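Local coordinates for protein transcriptional regulator (PDB 4YV9) that probably regulates transcription in quorum sensing by binding DNA and SHP peptide pheromones, and is held here in complex with a peptide inhibitor, at residues B[154-157]-B[158-161]; B[144-147]-B[148-152]; B[17-20]-B[21-24]. All coordinates share one frame; numbering follows the deposited sequence.

Contact 1: B[154-157]-B[158-161]; sequences FINY and NTLF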
ATOM      1  N   PHE B 154     -22.958  10.519  10.087  1.00 44.09           N
ATOM      2  CA  PHE B 154     -24.026  11.476   9.850  1.00 46.91           C
ATOM      3  C   PHE B 154     -24.827  11.176   8.588  1.00 51.71           C
ATOM      4  O   PHE B 154     -25.684  11.964   8.201  1.00 50.79           O
ATOM      5  CB  PHE B 154     -23.443  12.881   9.805  1.00 44.40           C
ATOM      6  CG  PHE B 154     -22.785  13.283  11.093  1.00 46.21           C
ATOM      7  CD1 PHE B 154     -23.544  13.790  12.140  1.00 46.94           C
ATOM      8  CD2 PHE B 154     -21.420  13.117  11.273  1.00 43.30           C
ATOM      9  CE1 PHE B 154     -22.948  14.149  13.338  1.00 57.39           C
ATOM     10  CE2 PHE B 154     -20.815  13.472  12.464  1.00 50.48           C
ATOM     11  CZ  PHE B 154     -21.581  13.992  13.500  1.00 56.80           C
ATOM     12  N   ILE B 155     -24.551  10.031   7.965  1.00 47.76           N
ATOM     13  CA  ILE B 155     -25.311   9.556   6.810  1.00 44.21           C
ATOM     14  C   ILE B 155     -26.348   8.509   7.235  1.00 47.98           C
ATOM     15  O   ILE B 155     -26.027   7.589   7.992  1.00 50.69           O
ATOM     16  CB  ILE B 155     -24.362   8.960   5.740  1.00 40.44           C
ATOM     17  CG1 ILE B 155     -23.257   9.967   5.415  1.00 39.43           C
ATOM     18  CG2 ILE B 155     -25.145   8.542   4.496  1.00 40.99           C
ATOM     19  CD1 ILE B 155     -22.117   9.445   4.537  1.00 35.33           C
ATOM     20  N   ASN B 156     -27.592   8.643   6.772  1.00 47.28           N
ATOM     21  CA  ASN B 156     -28.614   7.676   7.165  1.00 53.01           C
ATOM     22  C   ASN B 156     -28.207   6.308   6.643  1.00 57.66           C
ATOM     23  O   ASN B 156     -27.564   6.216   5.589  1.00 48.39           O
ATOM     24  CB  ASN B 156     -30.003   8.086   6.660  1.00 64.73           C
ATOM     25  CG  ASN B 156     -30.111   8.063   5.148  1.00 77.96           C
ATOM     26  OD1 ASN B 156     -29.612   8.961   4.466  1.00 86.94           O
ATOM     27  ND2 ASN B 156     -30.778   7.043   4.615  1.00 74.67           N
ATOM     28  N   TYR B 157     -28.536   5.255   7.391  1.00 56.60           N
ATOM     29  CA  TYR B 157     -27.993   3.928   7.100  1.00 60.48           C
ATOM     30  C   TYR B 157     -28.208   3.489   5.651  1.00 60.17           C
ATOM     31  O   TYR B 157     -27.307   2.921   5.026  1.00 54.29           O
ATOM     32  CB  TYR B 157     -28.590   2.855   8.021  1.00 63.22           C
ATOM     33  CG  TYR B 157     -28.302   1.469   7.485  1.00 61.63           C
ATOM     34  CD1 TYR B 157     -27.033   0.909   7.613  1.00 61.08           C
ATOM     35  CD2 TYR B 157     -29.273   0.744   6.799  1.00 61.73           C
ATOM     36  CE1 TYR B 157     -26.748  -0.343   7.102  1.00 63.54           C
ATOM     37  CE2 TYR B 157     -28.995  -0.509   6.282  1.00 68.23           C
ATOM     38  CZ  TYR B 157     -27.729  -1.045   6.435  1.00 65.64           C
ATOM     39  OH  TYR B 157     -27.441  -2.289   5.923  1.00 66.43           O
ATOM     40  N   ASN B 158     -29.401   3.721   5.116  1.00 57.85           N
ATOM     41  CA  ASN B 158     -29.676   3.237   3.773  1.00 59.24           C
ATOM     42  C   ASN B 158     -28.875   3.969   2.712  1.00 54.66           C
ATOM     43  O   ASN B 158     -28.503   3.372   1.705  1.00 56.58           O
ATOM     44  CB  ASN B 158     -31.166   3.319   3.453  1.00 65.76           C
ATOM     45  CG  ASN B 158     -31.845   1.964   3.536  1.00 75.18           C
ATOM     46  OD1 ASN B 158     -31.654   1.109   2.665  1.00 80.42           O
ATOM     47  ND2 ASN B 158     -32.631   1.755   4.587  1.00 73.79           N
ATOM     48  N   THR B 159     -28.604   5.253   2.927  1.00 51.55           N
ATOM     49  CA  THR B 159     -27.785   6.004   1.990  1.00 50.68           C
ATOM     50  C   THR B 159     -26.340   5.551   2.132  1.00 51.38           C
ATOM     51  O   THR B 159     -25.618   5.414   1.140  1.00 47.68           O
ATOM     52  CB  THR B 159     -27.891   7.525   2.216  1.00 51.13           C
ATOM     53  OG1 THR B 159     -29.235   7.949   1.963  1.00 58.31           O
ATOM     54  CG2 THR B 159     -26.938   8.285   1.290  1.00 42.88           C
ATOM     55  N   LEU B 160     -25.930   5.304   3.372  1.00 47.08           N
ATOM     56  CA  LEU B 160     -24.589   4.799   3.649  1.00 41.98           C
ATOM     57  C   LEU B 160     -24.371   3.466   2.947  1.00 39.87           C
ATOM     58  O   LEU B 160     -23.338   3.251   2.312  1.00 41.97           O
ATOM     59  CB  LEU B 160     -24.373   4.644   5.156  1.00 48.40           C
ATOM     60  CG  LEU B 160     -23.017   4.107   5.626  1.00 48.48           C
ATOM     61  CD1 LEU B 160     -21.892   4.989   5.152  1.00 41.32           C
ATOM     62  CD2 LEU B 160     -22.993   3.999   7.146  1.00 49.49           C
ATOM     63  N   PHE B 161     -25.353   2.575   3.053  1.00 42.26           N
ATOM     64  CA  PHE B 161     -25.248   1.268   2.405  1.00 49.19           C
ATOM     65  C   PHE B 161     -25.137   1.402   0.888  1.00 48.23           C
ATOM     66  O   PHE B 161     -24.328   0.724   0.254  1.00 47.57           O
ATOM     67  CB  PHE B 161     -26.441   0.386   2.753  1.00 45.17           C
ATOM     68  CG  PHE B 161     -26.468  -0.909   1.994  1.00 51.20           C
ATOM     69  CD1 PHE B 161     -25.541  -1.904   2.265  1.00 52.88           C
ATOM     70  CD2 PHE B 161     -27.410  -1.127   1.002  1.00 48.98           C
ATOM     71  CE1 PHE B 161     -25.554  -3.095   1.560  1.00 58.85           C
ATOM     72  CE2 PHE B 161     -27.432  -2.317   0.300  1.00 57.15           C
ATOM     73  CZ  PHE B 161     -26.504  -3.302   0.577  1.00 58.61           C
TER
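Ile155 and Leu160 pack against each other where the chain turns into helix 157-169. The CG2 methyl of Ile155 comes within 4.0 Å of Leu160 CB. That methyl lies anti to its own backbone N (CG1 takes chi1 -52°), which also places it 3.7 Å from Thr159 CG2. The side chains of Ile155 and Thr159 cross at about a right angle. This is the tight side of the contact. Leu148 of the preceding helix touches both Ile155 and Leu160, Val127 and Thr131 of helix 124-136 meet Ile155, and Ile194 meets Leu160.

The turn is a helix N-terminus with Asn156 at the N-cap. The helices of this region belong to the Rgg C-terminal domain, a member of the TPR clan. Leu160 N donates to Asn156 O at 2.9 Å, nearly straight at 166°, while the bond from Thr159 N to the same oxygen is weak. Phe161 N donates to Tyr157 O at 2.8 Å. One turn apart, the side chains of Tyr157 and Phe161 run side by side. Phe161 CB sits over one face of the Tyr157 ring, offset toward its rim, and lies 4.2 Å from CZ. Tyr157 OH is hydrogen-bonded to Ser195 and His203. The ring of His203 also stacks on Phe161, and Tyr200 stacks on Tyr157.

The other side is looser. Asn156 and Asn158 are exposed on the outer side of the turn. The side chain of Asn156 crosses that of Thr159 at about a right angle.

Contact 2: B[144-147]-B[148-152]; sequences EIIL and LGNCS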
ATOM      1  N   GLU B 144     -12.762  10.666  -2.107  1.00 35.24           N
ATOM      2  CA  GLU B 144     -14.146  10.271  -1.868  1.00 31.58           C
ATOM      3  C   GLU B 144     -14.232   9.229  -0.766  1.00 34.49           C
ATOM      4  O   GLU B 144     -15.155   9.261   0.051  1.00 36.20           O
ATOM      5  CB  GLU B 144     -14.790   9.742  -3.160  1.00 31.03           C
ATOM      6  CG  GLU B 144     -15.064  10.814  -4.209  1.00 40.93           C
ATOM      7  CD  GLU B 144     -13.814  11.232  -5.003  1.00 38.72           C
ATOM      8  OE1 GLU B 144     -12.854  10.438  -5.113  1.00 39.05           O
ATOM      9  OE2 GLU B 144     -13.796  12.372  -5.507  1.00 33.77           O
ATOM     10  N   ILE B 145     -13.262   8.319  -0.732  1.00 33.83           N
ATOM     11  CA  ILE B 145     -13.229   7.264   0.273  1.00 28.76           C
ATOM     12  C   ILE B 145     -13.022   7.857   1.671  1.00 34.08           C
ATOM     13  O   ILE B 145     -13.700   7.474   2.625  1.00 42.71           O
ATOM     14  CB  ILE B 145     -12.101   6.225  -0.034  1.00 32.07           C
ATOM     15  CG1 ILE B 145     -12.362   5.509  -1.363  1.00 34.66           C
ATOM     16  CG2 ILE B 145     -11.983   5.199   1.093  1.00 39.94           C
ATOM     17  CD1 ILE B 145     -11.111   4.782  -1.888  1.00 33.94           C
ATOM     18  N   ILE B 146     -12.093   8.796   1.793  1.00 33.51           N
ATOM     19  CA  ILE B 146     -11.821   9.416   3.096  1.00 34.34           C
ATOM     20  C   ILE B 146     -12.996  10.299   3.552  1.00 38.54           C
ATOM     21  O   ILE B 146     -13.358  10.332   4.737  1.00 37.22           O
ATOM     22  CB  ILE B 146     -10.524  10.236   3.045  1.00 35.24           C
ATOM     23  CG1 ILE B 146      -9.321   9.311   2.817  1.00 35.26           C
ATOM     24  CG2 ILE B 146     -10.337  11.069   4.335  1.00 35.30           C
ATOM     25  CD1 ILE B 146      -9.083   8.332   3.925  1.00 40.80           C
ATOM     26  N   LEU B 147     -13.602  11.014   2.611  1.00 37.36           N
ATOM     27  CA  LEU B 147     -14.789  11.796   2.936  1.00 37.25           C
ATOM     28  C   LEU B 147     -15.886  10.894   3.500  1.00 38.41           C
ATOM     29  O   LEU B 147     -16.426  11.163   4.573  1.00 40.96           O
ATOM     30  CB  LEU B 147     -15.291  12.548   1.713  1.00 36.38           C
ATOM     31  CG  LEU B 147     -14.506  13.807   1.337  1.00 41.32           C
ATOM     32  CD1 LEU B 147     -14.977  14.305  -0.022  1.00 38.01           C
ATOM     33  CD2 LEU B 147     -14.687  14.896   2.426  1.00 35.38           C
ATOM     34  N   LEU B 148     -16.198   9.815   2.788  1.00 38.64           N
ATOM     35  CA  LEU B 148     -17.241   8.892   3.218  1.00 38.73           C
ATOM     36  C   LEU B 148     -16.922   8.290   4.574  1.00 37.51           C
ATOM     37  O   LEU B 148     -17.780   8.240   5.452  1.00 44.21           O
ATOM     38  CB  LEU B 148     -17.442   7.763   2.199  1.00 34.02           C
ATOM     39  CG  LEU B 148     -18.390   6.644   2.641  1.00 39.76           C
ATOM     40  CD1 LEU B 148     -19.800   7.173   2.674  1.00 41.30           C
ATOM     41  CD2 LEU B 148     -18.304   5.427   1.722  1.00 38.91           C
ATOM     42  N   GLY B 149     -15.685   7.834   4.733  1.00 39.23           N
ATOM     43  CA  GLY B 149     -15.262   7.199   5.964  1.00 35.54           C
ATOM     44  C   GLY B 149     -15.453   8.121   7.153  1.00 43.98           C
ATOM     45  O   GLY B 149     -15.970   7.711   8.183  1.00 45.92           O
ATOM     46  N   ASN B 150     -15.077   9.384   7.004  1.00 39.44           N
ATOM     47  CA  ASN B 150     -15.107  10.284   8.146  1.00 45.21           C
ATOM     48  C   ASN B 150     -16.463  10.960   8.382  1.00 43.09           C
ATOM     49  O   ASN B 150     -16.692  11.518   9.445  1.00 42.75           O
ATOM     50  CB  ASN B 150     -13.998  11.325   8.004  1.00 47.04           C
ATOM     51  CG  ASN B 150     -12.628  10.743   8.318  1.00 49.45           C
ATOM     52  OD1 ASN B 150     -12.446  10.079   9.334  1.00 60.85           O
ATOM     53  ND2 ASN B 150     -11.672  10.983   7.453  1.00 42.68           N
ATOM     54  N   CYS B 151     -17.371  10.880   7.414  1.00 41.23           N
ATOM     55  CA  CYS B 151     -18.697  11.481   7.575  1.00 42.46           C
ATOM     56  C   CYS B 151     -19.797  10.449   7.819  1.00 40.89           C
ATOM     57  O   CYS B 151     -20.964  10.814   7.958  1.00 44.01           O
ATOM     58  CB  CYS B 151     -19.052  12.321   6.345  1.00 33.21           C
ATOM     59  SG  CYS B 151     -18.002  13.781   6.177  1.00 42.41           S
ATOM     60  N   SER B 152     -19.422   9.172   7.881  1.00 40.44           N
ATOM     61  CA  SER B 152     -20.391   8.068   7.920  1.00 40.26           C
ATOM     62  C   SER B 152     -21.375   8.154   9.081  1.00 43.13           C
ATOM     63  O   SER B 152     -22.525   7.718   8.973  1.00 43.54           O
ATOM     64  CB  SER B 152     -19.659   6.722   7.974  1.00 41.21           C
ATOM     65  OG  SER B 152     -19.063   6.429   6.710  1.00 50.41           O
TER
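Ile146 and Asn150 lie side by side, one turn apart, with Ile146 CG2 3.4 Å from Asn150 ND2. Asn150 has CG anti to its carbonyl carbon (chi1 -76°), and its amide reaches back along the helix. ND2 is hydrogen-bonded to the backbone of the bound peptide, and Ile146 packs on an apolar side chain of that peptide. Asn150 OD1 is also hydrogen-bonded, to a partner outside the two segments.

The backbone groups follow the alpha-helical pattern. Leu148 N donates to Glu144 O at 3.0 Å (166°), and Gly149 N to Ile145 O at 2.9 Å. Asn150 N donates to Ile146 O at 3.0 Å. The pattern then weakens. Leu147 O receives only weak bonds here, from Cys151 N at 3.0 Å (131°) and from Asn150 N. Cys151 CB and SG also lie against this oxygen. Leu148 O takes a weak bond from Cys151 N and a side-chain bond from Ser152 OG at 2.6 Å, which comes from above the carbonyl plane.

The carboxylate of Glu144 turns away from these residues: OE1 accepts from Gly141 N, while OE2 bonds to Tyr133 OH and forms a salt bridge with Lys16 of the second subunit. Buried surroundings could favour protonation, but these donors probably stabilise the charged form. The arrangement is that of a buried helix in the TPR-clan Rgg domain, with Ile146 and Asn150 lining the peptide-binding site.

Contact 3: B[17-20]-B[21-24]; sequences QVSI and SSLA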
ATOM      1  N   GLN B  17      24.175   5.131 -10.994  1.00 47.82           N
ATOM      2  CA  GLN B  17      25.376   5.078 -11.830  1.00 51.63           C
ATOM      3  C   GLN B  17      25.040   5.105 -13.331  1.00 51.21           C
ATOM      4  O   GLN B  17      25.765   4.533 -14.139  1.00 48.64           O
ATOM      5  CB  GLN B  17      26.211   3.830 -11.497  1.00 48.89           C
ATOM      6  CG  GLN B  17      26.210   3.438 -10.020  1.00 49.06           C
ATOM      7  CD  GLN B  17      26.581   4.597  -9.117  1.00 54.03           C
ATOM      8  OE1 GLN B  17      27.454   5.402  -9.448  1.00 54.66           O
ATOM      9  NE2 GLN B  17      25.916   4.694  -7.974  1.00 50.24           N
ATOM     10  N   VAL B  18      23.952   5.787 -13.694  1.00 43.70           N
ATOM     11  CA  VAL B  18      23.473   5.856 -15.084  1.00 39.54           C
ATOM     12  C   VAL B  18      23.937   7.153 -15.779  1.00 39.90           C
ATOM     13  O   VAL B  18      23.891   8.235 -15.191  1.00 39.71           O
ATOM     14  CB  VAL B  18      21.926   5.726 -15.106  1.00 33.44           C
ATOM     15  CG1 VAL B  18      21.341   5.989 -16.487  1.00 34.60           C
ATOM     16  CG2 VAL B  18      21.524   4.344 -14.618  1.00 33.81           C
ATOM     17  N   SER B  19      24.424   7.051 -17.017  1.00 38.21           N
ATOM     18  CA  SER B  19      24.910   8.235 -17.737  1.00 42.56           C
ATOM     19  C   SER B  19      23.767   9.035 -18.346  1.00 34.64           C
ATOM     20  O   SER B  19      22.718   8.492 -18.660  1.00 32.40           O
ATOM     21  CB  SER B  19      25.883   7.836 -18.859  1.00 48.24           C
ATOM     22  OG  SER B  19      25.192   7.124 -19.880  1.00 41.63           O
ATOM     23  N   ILE B  20      23.975  10.328 -18.529  1.00 33.99           N
ATOM     24  CA  ILE B  20      23.027  11.118 -19.311  1.00 39.86           C
ATOM     25  C   ILE B  20      22.909  10.577 -20.751  1.00 38.37           C
ATOM     26  O   ILE B  20      21.815  10.483 -21.315  1.00 34.84           O
ATOM     27  CB  ILE B  20      23.440  12.585 -19.327  1.00 41.20           C
ATOM     28  CG1 ILE B  20      23.218  13.190 -17.928  1.00 37.68           C
ATOM     29  CG2 ILE B  20      22.682  13.358 -20.412  1.00 35.92           C
ATOM     30  CD1 ILE B  20      23.819  14.575 -17.762  1.00 44.00           C
ATOM     31  N   SER B  21      24.040  10.210 -21.336  1.00 37.48           N
ATOM     32  CA  SER B  21      24.043   9.675 -22.692  1.00 37.08           C
ATOM     33  C   SER B  21      23.067   8.500 -22.883  1.00 35.44           C
ATOM     34  O   SER B  21      22.328   8.438 -23.878  1.00 32.52           O
ATOM     35  CB  SER B  21      25.465   9.248 -23.065  1.00 48.51           C
ATOM     36  OG  SER B  21      25.493   8.720 -24.372  1.00 51.32           O
ATOM     37  N   SER B  22      23.031   7.592 -21.909  1.00 37.64           N
ATOM     38  CA  SER B  22      22.197   6.388 -22.014  1.00 37.57           C
ATOM     39  C   SER B  22      20.709   6.710 -21.921  1.00 35.13           C
ATOM     40  O   SER B  22      19.868   5.923 -22.348  1.00 35.57           O
ATOM     41  CB  SER B  22      22.576   5.376 -20.928  1.00 41.27           C
ATOM     42  OG  SER B  22      22.120   5.800 -19.657  1.00 49.00           O
ATOM     43  N   LEU B  23      20.387   7.887 -21.383  1.00 31.96           N
ATOM     44  CA  LEU B  23      19.008   8.325 -21.275  1.00 29.48           C
ATOM     45  C   LEU B  23      18.504   9.099 -22.488  1.00 33.76           C
ATOM     46  O   LEU B  23      17.290   9.240 -22.678  1.00 33.46           O
ATOM     47  CB  LEU B  23      18.845   9.210 -20.041  1.00 28.49           C
ATOM     48  CG  LEU B  23      19.041   8.448 -18.734  1.00 30.22           C
ATOM     49  CD1 LEU B  23      18.821   9.393 -17.561  1.00 35.52           C
ATOM     50  CD2 LEU B  23      18.063   7.330 -18.721  1.00 28.29           C
ATOM     51  N   ALA B  24      19.433   9.664 -23.256  1.00 33.06           N
ATOM     52  CA  ALA B  24      19.083  10.454 -24.428  1.00 30.59           C
ATOM     53  C   ALA B  24      18.469   9.596 -25.527  1.00 30.62           C
ATOM     54  O   ALA B  24      18.879   8.459 -25.731  1.00 35.91           O
ATOM     55  CB  ALA B  24      20.335  11.197 -24.980  1.00 32.96           C
TER
HETATM   56  O   HOH W   1      24.743   4.315 -17.937  1.00 43.29           O
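The OG atoms of Ser19 (chi1 67°) and Ser22 (chi1 73°) each sit between their own backbone N and carbonyl carbon, and these torsions bring them into a reciprocal grip. Ser19 is the N-cap of the short helix 20-23, within the helix-turn-helix family region. Its OG accepts from Ser22 N at 3.0 Å with an angle of 149°. Ser22 OG donates in return to Ser19 O at 2.9 Å. The carbonyl oxygen also takes a weak bond from Ser22 N, so the first turn is held by both backbone and side-chain atoms.

Ile20 O accepts from Leu23 N at 3.0 Å, with the donor well above the carbonyl plane. Its bond from Ala24 N is weak. The helix is short and its bonding is not strong.

Before the cap, Gln17 has positive phi and is the C' residue of the Schellman motif that ends the preceding helix. Gln17 NE2 reaches Ser136 O of the second subunit. Arg13 donates to Val18 O and packs on Ile20 and Leu23, and Ile20 also rests on Ser34 and Glu37 of helix 30-37.

Val18 and Leu23 form a hydrophobic staple across the cap, crossing at about a right angle with Val18 CG1 4.0 Å from Leu23 CG. The same methyl lies 3.3 Å from Ser22 OG. A water accepts from Ser19 N at 2.9 Å and donates weakly to Ser22 OG at 3.5 Å.

Contact 2 lies on helix 142-151, and contact 1 spans the loop and start of the next helix, 157-169; their centres are about 12 Å apart. They meet directly: Leu160 CD1 is 3.5 Å from Ser152 OG, and Ile155 CD1 is 3.7 Å from Leu148 CD1. Contact 2 reaches the bound peptide through Ile146 and Asn150. Contact 3 belongs to the helix-turn-helix region, probably the DNA-binding part. Its centre is about 45 Å from that of contact 2 and about 55 Å from that of contact 1. Across the dimer, the region around contact 3 of one subunit meets the C-terminal domain of the other, through Gln17 and through neighbouring Lys16, which reaches contact 2.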